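Local atomic coordinates of putative S41 protease (Bacteroides fragilis NCTC 9343, PDB entry 3K50), a protein that is a putative serine protease of peptidase family S41, probably hydrolysing peptide bonds, with a PDZ-like domain beside its ClpP/crotonase-like protease domain. Residues P175-E180 and Y191-E196; E180-N185 and G383-T388; L296-T301 and I321-A326. All blocks are in the same frame, centred on the assembly; numbering follows the deposited sequence. Where two conformers were deposited one is given.

Interaction 1: residues P175-E180 and Y191-E196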
# COMPACT_ATOMS: atom_id res chain seq x y z
N PRO A 175 3.25 9.58 -2.01
CA PRO A 175 3.58 8.48 -1.10
C PRO A 175 4.02 8.81 0.33
O PRO A 175 3.66 8.06 1.25
CB PRO A 175 4.73 7.76 -1.81
CG PRO A 175 4.68 8.22 -3.21
CD PRO A 175 4.08 9.56 -3.22
N VAL A 176 4.80 9.89 0.52
CA VAL A 176 5.24 10.29 1.85
C VAL A 176 4.05 10.98 2.49
O VAL A 176 3.85 12.21 2.36
CB VAL A 176 6.44 11.21 1.82
CG1 VAL A 176 6.77 11.70 3.23
CG2 VAL A 176 7.65 10.49 1.21
N HIS A 177 3.23 10.18 3.15
CA HIS A 177 1.93 10.66 3.70
C HIS A 177 2.00 11.34 5.03
O HIS A 177 1.30 12.33 5.26
CB HIS A 177 0.97 9.48 3.79
CG HIS A 177 -0.41 9.86 4.21
ND1 HIS A 177 -1.22 10.67 3.45
CD2 HIS A 177 -1.11 9.55 5.33
CE1 HIS A 177 -2.37 10.83 4.08
NE2 HIS A 177 -2.33 10.16 5.22
N ARG A 178 2.84 10.84 5.91
CA ARG A 178 3.00 11.49 7.20
C ARG A 178 4.40 11.15 7.76
O ARG A 178 4.90 10.02 7.58
CB ARG A 178 1.90 11.04 8.18
CG ARG A 178 1.32 12.14 9.12
CD ARG A 178 0.48 13.19 8.35
NE ARG A 178 -1.00 13.04 8.31
CZ ARG A 178 -1.80 13.46 7.31
NH1 ARG A 178 -1.32 13.87 6.12
NH2 ARG A 178 -3.12 13.35 7.44
N PHE A 179 4.94 12.14 8.48
CA PHE A 179 6.28 12.18 9.09
C PHE A 179 6.24 12.64 10.52
O PHE A 179 5.50 13.59 10.86
CB PHE A 179 7.11 13.23 8.35
CG PHE A 179 8.46 13.54 8.97
CD1 PHE A 179 8.61 14.50 9.98
CD2 PHE A 179 9.61 12.90 8.49
CE1 PHE A 179 9.88 14.81 10.53
CE2 PHE A 179 10.87 13.21 9.02
CZ PHE A 179 10.99 14.17 10.06
N GLU A 180 7.03 12.01 11.38
CA GLU A 180 7.17 12.57 12.71
C GLU A 180 8.38 12.02 13.41
O GLU A 180 8.78 10.87 13.14
CB GLU A 180 6.00 12.13 13.60
CG GLU A 180 4.88 13.08 13.65
CD GLU A 180 4.11 12.82 14.83
OE1 GLU A 180 3.79 11.63 15.04
OE2 GLU A 180 3.89 13.80 15.57
N TYR A 191 8.87 8.16 12.65
CA TYR A 191 7.61 7.54 12.20
C TYR A 191 7.38 7.97 10.74
O TYR A 191 7.37 9.17 10.42
CB TYR A 191 6.41 7.95 13.07
CG TYR A 191 5.08 7.52 12.47
CD1 TYR A 191 4.67 6.20 12.54
CD2 TYR A 191 4.26 8.42 11.84
CE1 TYR A 191 3.48 5.77 12.00
CE2 TYR A 191 3.05 8.00 11.25
CZ TYR A 191 2.68 6.70 11.35
OH TYR A 191 1.54 6.26 10.79
N LEU A 192 7.21 7.00 9.88
CA LEU A 192 6.90 7.27 8.49
C LEU A 192 5.73 6.46 7.98
O LEU A 192 5.79 5.24 7.94
CB LEU A 192 8.13 6.97 7.62
CG LEU A 192 8.06 7.16 6.09
CD1 LEU A 192 7.97 8.64 5.75
CD2 LEU A 192 9.26 6.57 5.45
N MSE A 193 4.71 7.17 7.52
CA MSE A 193 3.56 6.60 6.82
C MSE A 193 3.85 6.75 5.30
O MSE A 193 3.68 7.83 4.76
CB MSE A 193 2.27 7.27 7.27
CG MSE A 193 1.05 6.49 7.00
SE MSE A 193 0.61 5.93 5.16
CE MSE A 193 -0.91 4.79 5.66
N TYR A 194 4.34 5.66 4.68
CA TYR A 194 4.78 5.63 3.28
C TYR A 194 3.81 4.75 2.54
O TYR A 194 3.76 3.55 2.77
CB TYR A 194 6.19 5.03 3.18
CG TYR A 194 6.78 5.00 1.76
CD1 TYR A 194 7.13 6.15 1.13
CD2 TYR A 194 7.09 3.80 1.14
CE1 TYR A 194 7.73 6.13 -0.17
CE2 TYR A 194 7.68 3.75 -0.14
CZ TYR A 194 8.01 4.91 -0.77
OH TYR A 194 8.60 4.87 -2.01
N ASN A 195 3.03 5.34 1.64
CA ASN A 195 1.85 4.61 1.13
C ASN A 195 1.93 3.96 -0.24
O ASN A 195 1.02 3.26 -0.60
CB ASN A 195 0.61 5.54 1.19
CG ASN A 195 -0.69 4.78 1.43
OD1 ASN A 195 -0.75 3.89 2.25
ND2 ASN A 195 -1.72 5.10 0.66
N GLU A 196 3.01 4.19 -0.98
CA GLU A 196 3.12 3.66 -2.31
C GLU A 196 4.56 3.74 -2.76
O GLU A 196 5.21 4.75 -2.55
CB GLU A 196 2.24 4.48 -3.28
CG GLU A 196 2.11 3.86 -4.58
CD GLU A 196 1.37 4.71 -5.61
OE1 GLU A 196 1.08 5.90 -5.36
OE2 GLU A 196 1.11 4.16 -6.69

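Interaction 2: residues E180-N185 and G383-T388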
# COMPACT_ATOMS: atom_id res chain seq x y z
N GLU A 180 7.03 12.01 11.38
CA GLU A 180 7.17 12.57 12.71
C GLU A 180 8.38 12.02 13.41
O GLU A 180 8.78 10.87 13.14
CB GLU A 180 6.00 12.13 13.60
CG GLU A 180 4.88 13.08 13.65
CD GLU A 180 4.11 12.82 14.83
OE1 GLU A 180 3.79 11.63 15.04
OE2 GLU A 180 3.89 13.80 15.57
N ILE A 181 8.94 12.83 14.33
CA ILE A 181 9.95 12.35 15.27
C ILE A 181 9.28 12.38 16.65
O ILE A 181 8.81 13.43 17.10
CB ILE A 181 11.24 13.17 15.28
CG1 ILE A 181 11.91 13.05 13.90
CG2 ILE A 181 12.18 12.66 16.40
CD1 ILE A 181 12.99 14.08 13.66
N ILE A 182 9.24 11.22 17.30
CA ILE A 182 8.60 11.06 18.58
C ILE A 182 9.60 10.76 19.66
O ILE A 182 10.31 9.73 19.60
CB ILE A 182 7.62 9.86 18.47
CG1 ILE A 182 6.65 10.09 17.28
CG2 ILE A 182 6.89 9.55 19.82
CD1 ILE A 182 5.91 8.81 16.82
N PRO A 183 9.71 11.63 20.67
CA PRO A 183 10.54 11.25 21.81
C PRO A 183 9.75 10.25 22.67
O PRO A 183 8.56 10.46 22.95
CB PRO A 183 10.74 12.56 22.54
CG PRO A 183 9.52 13.36 22.20
CD PRO A 183 9.12 12.97 20.83
N TRP A 184 10.36 9.15 23.06
CA TRP A 184 9.61 8.16 23.78
C TRP A 184 10.47 7.32 24.70
O TRP A 184 11.30 6.51 24.24
CB TRP A 184 8.85 7.26 22.78
CG TRP A 184 7.91 6.28 23.45
CD1 TRP A 184 8.21 5.01 23.87
CD2 TRP A 184 6.54 6.48 23.74
NE1 TRP A 184 7.10 4.40 24.40
CE2 TRP A 184 6.06 5.29 24.35
CE3 TRP A 184 5.65 7.52 23.52
CZ2 TRP A 184 4.73 5.13 24.71
CZ3 TRP A 184 4.34 7.38 23.93
CH2 TRP A 184 3.89 6.18 24.50
N ASN A 185 10.25 7.46 26.01
CA ASN A 185 11.06 6.73 27.01
C ASN A 185 12.57 6.66 26.70
O ASN A 185 13.21 5.59 26.71
CB ASN A 185 10.43 5.35 27.20
CG ASN A 185 9.00 5.46 27.75
OD1 ASN A 185 8.76 6.25 28.66
ND2 ASN A 185 8.06 4.70 27.21
N GLY A 383 0.40 9.00 13.26
CA GLY A 383 1.42 9.71 14.00
C GLY A 383 0.96 10.18 15.39
O GLY A 383 1.80 10.58 16.19
N ASN A 384 -0.33 10.12 15.71
CA ASN A 384 -0.81 10.40 17.08
C ASN A 384 -0.31 9.19 17.86
O ASN A 384 -0.58 8.09 17.46
CB ASN A 384 -2.34 10.53 17.09
CG ASN A 384 -2.92 10.80 18.47
OD1 ASN A 384 -2.60 10.13 19.45
ND2 ASN A 384 -3.88 11.72 18.52
N THR A 385 0.42 9.38 18.96
CA THR A 385 1.03 8.25 19.67
C THR A 385 0.05 7.30 20.34
O THR A 385 0.40 6.17 20.73
CB THR A 385 2.07 8.71 20.72
OG1 THR A 385 1.45 9.59 21.63
CG2 THR A 385 3.29 9.46 20.04
N ASN A 386 -1.21 7.71 20.45
CA ASN A 386 -2.23 6.81 20.99
C ASN A 386 -2.92 6.02 19.87
O ASN A 386 -3.74 5.15 20.15
CB ASN A 386 -3.28 7.57 21.75
CG ASN A 386 -2.74 8.28 22.99
OD1 ASN A 386 -3.07 9.44 23.21
ND2 ASN A 386 -1.96 7.58 23.81
N GLU A 387 -2.55 6.26 18.61
CA GLU A 387 -3.12 5.52 17.51
C GLU A 387 -2.72 4.08 17.70
O GLU A 387 -1.55 3.81 17.97
CB GLU A 387 -2.67 6.03 16.15
CG GLU A 387 -3.31 5.25 14.97
CD GLU A 387 -2.57 3.96 14.61
OE1 GLU A 387 -1.33 4.03 14.59
OE2 GLU A 387 -3.21 2.91 14.31
N THR A 388 -3.69 3.17 17.56
CA THR A 388 -3.49 1.74 17.90
C THR A 388 -2.13 1.11 17.50
O THR A 388 -1.37 0.71 18.37
CB THR A 388 -4.66 0.89 17.37
OG1 THR A 388 -5.90 1.51 17.76
CG2 THR A 388 -4.63 -0.54 17.91

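Interaction 3: residues L296-T301 and I321-A326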
# COMPACT_ATOMS: atom_id res chain seq x y z
N LEU A 296 4.34 -1.61 10.35
CA LEU A 296 2.89 -1.74 10.54
C LEU A 296 2.22 -2.25 9.26
O LEU A 296 2.38 -1.66 8.18
CB LEU A 296 2.31 -0.39 10.97
CG LEU A 296 3.03 0.36 12.09
CD1 LEU A 296 2.28 1.63 12.52
CD2 LEU A 296 3.24 -0.56 13.30
N THR A 297 1.47 -3.34 9.40
CA THR A 297 0.91 -4.10 8.25
C THR A 297 -0.56 -4.45 8.34
O THR A 297 -1.11 -4.44 9.42
CB THR A 297 1.70 -5.48 8.09
OG1 THR A 297 1.50 -6.33 9.24
CG2 THR A 297 3.19 -5.24 7.94
N THR A 298 -1.20 -4.64 7.18
CA THR A 298 -2.54 -5.21 7.12
C THR A 298 -2.54 -6.12 5.90
O THR A 298 -1.51 -6.27 5.21
CB THR A 298 -3.69 -4.19 7.00
OG1 THR A 298 -3.64 -3.51 5.74
CG2 THR A 298 -3.69 -3.18 8.20
N ASN A 299 -3.69 -6.74 5.65
CA ASN A 299 -3.88 -7.54 4.46
C ASN A 299 -3.64 -6.71 3.20
O ASN A 299 -3.39 -7.27 2.16
CB ASN A 299 -5.30 -8.13 4.38
CG ASN A 299 -5.66 -9.14 5.49
OD1 ASN A 299 -6.82 -9.54 5.51
ND2 ASN A 299 -4.72 -9.56 6.40
N ALA A 300 -3.77 -5.38 3.24
CA ALA A 300 -3.48 -4.59 2.06
C ALA A 300 -2.00 -4.49 1.71
O ALA A 300 -1.67 -4.13 0.60
CB ALA A 300 -4.05 -3.14 2.23
N THR A 301 -1.10 -4.74 2.67
CA THR A 301 0.34 -4.56 2.52
C THR A 301 0.82 -5.60 1.56
O THR A 301 0.75 -6.79 1.84
CB THR A 301 1.03 -4.73 3.88
OG1 THR A 301 0.46 -3.80 4.78
CG2 THR A 301 2.54 -4.49 3.79
N ILE A 321 3.76 -5.57 13.20
CA ILE A 321 2.62 -5.25 14.06
C ILE A 321 1.42 -4.95 13.19
O ILE A 321 1.51 -4.16 12.28
CB ILE A 321 2.94 -4.03 14.96
CG1 ILE A 321 4.02 -4.39 15.98
CG2 ILE A 321 1.67 -3.52 15.75
CD1 ILE A 321 4.59 -3.17 16.69
N GLY A 322 0.30 -5.64 13.42
CA GLY A 322 -0.92 -5.39 12.60
C GLY A 322 -1.56 -6.71 12.25
O GLY A 322 -1.71 -7.53 13.12
N THR A 323 -1.88 -6.93 10.96
CA THR A 323 -2.50 -8.17 10.50
C THR A 323 -1.66 -8.72 9.36
O THR A 323 -0.81 -8.03 8.83
CB THR A 323 -3.98 -8.00 10.12
OG1 THR A 323 -4.15 -6.95 9.17
CG2 THR A 323 -4.88 -7.70 11.40
N LYS A 324 -1.90 -9.95 8.97
CA LYS A 324 -1.07 -10.61 7.95
C LYS A 324 -1.02 -9.86 6.61
O LYS A 324 -2.04 -9.25 6.19
CB LYS A 324 -1.58 -12.07 7.83
CG LYS A 324 -0.82 -12.91 6.90
CD LYS A 324 -0.71 -14.40 7.27
CE LYS A 324 -1.75 -15.34 6.71
NZ LYS A 324 -0.99 -16.66 6.32
N THR A 325 0.14 -9.86 5.95
CA THR A 325 0.35 -9.22 4.63
C THR A 325 -0.32 -10.04 3.53
O THR A 325 -0.83 -11.10 3.79
CB THR A 325 1.85 -8.96 4.31
OG1 THR A 325 2.56 -10.21 4.15
CG2 THR A 325 2.47 -8.12 5.40
N ALA A 326 -0.32 -9.52 2.31
CA ALA A 326 -1.10 -10.08 1.19
C ALA A 326 -0.60 -11.40 0.63
O ALA A 326 -1.38 -12.20 0.10
CB ALA A 326 -1.17 -9.08 0.05
O HOH W 1 -6.49 -6.65 7.62

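Interaction 1: residues P175-E180 and Y191-E196
With CG anti to the backbone N in both His177 (chi1 -175°) and Met193 (chi1 -160°), the imidazole and the selenomethionine chain run side by side in the same direction. The bend at chi2 (-58°) of Met193 then sets its SE 3.8 Å from His177 CB, oblique to the ring. A classic beta bulge interrupts the antiparallel hairpin of strands 176-184 and 187-194 here, because His177 and Arg178 both face Met193: Met193 O accepts from His177 N at 2.9 Å and only weakly from Arg178 N at 3.3 Å. At the other end Asn195 N reaches Pro175 O at 2.8 Å, while Pro175 CB lies 3.8 Å from Tyr194 CE1. On the face carrying Val176 and Leu192, Val176 CG1 comes to 4.1 Å from Leu192 CD1, the two chains set roughly perpendicular, and helix 207-221 packs on that face. The His177 ring stacks on Tyr96 of strand 90-97, and Arg178 NH1 bonds back to His177 O. Tyr191 OH is held by Asp230 of the next strand. Met193 O thus takes one firm and one weak N-H, and pairing continues beyond the extra residue, with Met193 N bonded to Arg178 O and a reciprocal pair between Glu180 and Tyr191.

Interaction 2: residues E180-N185 and G383-T388
An Asx turn within a type I beta turn, Asn384 to Glu387, shapes the loop that enters helix 388-398 and presents Thr385 to edge strand 176-184. The evidence is a bond from Asn386 N to Asn384 OD1 of 3.0 Å, lying in the plane of the side-chain carbonyl, together with Glu387 N to Asn384 O at 2.9 Å. Across the contact, the side chains of Ile182 and Thr385 run antiparallel past one another and meet methyl to methyl, Ile182 CG2 to Thr385 CG2, at 3.6 Å. For Thr385 a chi1 of 58° directs CG2 at Ile182. Trp184 adds a looser approach, its CZ3 lying 4.2 Å from Thr385 CB, which sits oblique to the indole. Two residues before Ile182, the carboxylate of Glu180 comes up to the backbone of Gly383, whose positive phi (87°) bends the loop there. The interface is small, 196 Å², and its apolar part runs through Thr385. Glu387, the N-cap of helix 388-398, binds Leu389 N and Leu390 N and forms a salt bridge to Arg232. That helix also receives Ile182 on Leu390 and Trp184 on Leu394, while strand 187-194 flanks Ile182 through Val189 and Tyr191.

Interaction 3: residues L296-T301 and I321-A326
Thr297 binds Thr323 twice, through its hydroxyl and through its carbonyl oxygen: Thr297 OG1 donates to Thr323 O at 2.9 Å, and Thr297 O accepts from Thr323 N. The hydroxyl owes its place to a chi1 of 64°, which swings OG1 round to the Thr323 carbonyl and leaves CG2 opposite the residue's own carbonyl carbon. The Thr323 N-H reaches Thr297 O from above the carbonyl plane, 53° out of it, whereas Thr297 N meets Ile321 O in an ordinary parallel-strand bond. Just before this, Leu296 and Ile321 lie side by side on the face covered by helix 388-398, Leu296 CD2 being 3.9 Å from Ile321 CB.

Beyond the strand ends, Asn299 turns its amide onto the 321-326 chain. Its ND2 donates to Lys324 O at 2.7 Å, with that oxygen close to the amide plane. Thr325 has the same threonine conformation as Thr297 (chi1 66°), sending CG2 obliquely against Thr297 CB at 3.8 Å and toward Thr301 CG2, while its OG1 turns to Phe364 N and Glu306. Thr323 OG1 lies beside Thr298 CA and also binds a water at 2.8 Å, which is weakly linked to Asn299 N. Within 296-301, Thr298 OG1 accepts from Ala300 N in an ST turn and is itself tied to Arg232 O; Thr301 OG1 accepts from Thr298 N and binds Leu231 O.

The two chains of this beta-alpha-beta unit stay about as close past Thr297 and Gly322 but lose regular sheet pairing. There one hydroxyl (Thr297), one carboxamide (Asn299) and a backbone bond, Ala326 N to Thr301 O at 3.0 Å and nearly straight on to the carbonyl, hold the two loops together.

In the fold
All three interactions reach one mixed six-stranded sheet, ordered 176-184, 187-194, 226-230, 292-297, 317-322, 368-369. Interaction 1 joins the first two strands as a hairpin. Interaction 2 uses the later half of the same edge strand and shares Glu180 with interaction 1; their centres are 14 Å apart, and Tyr191 packs against Gly383 and Ile182. Interaction 3 joins 292-297 and 317-322, its centre about 16 Å from that of interaction 1 and 20 Å from that of interaction 2. Along the chain, interactions 1 and 2 cross, while interaction 3 nests inside the loop that interaction 2 closes. Helix 388-398 touches both Ile182 and Trp184 and Leu296 and Ile321, so it spans edge and inner strands.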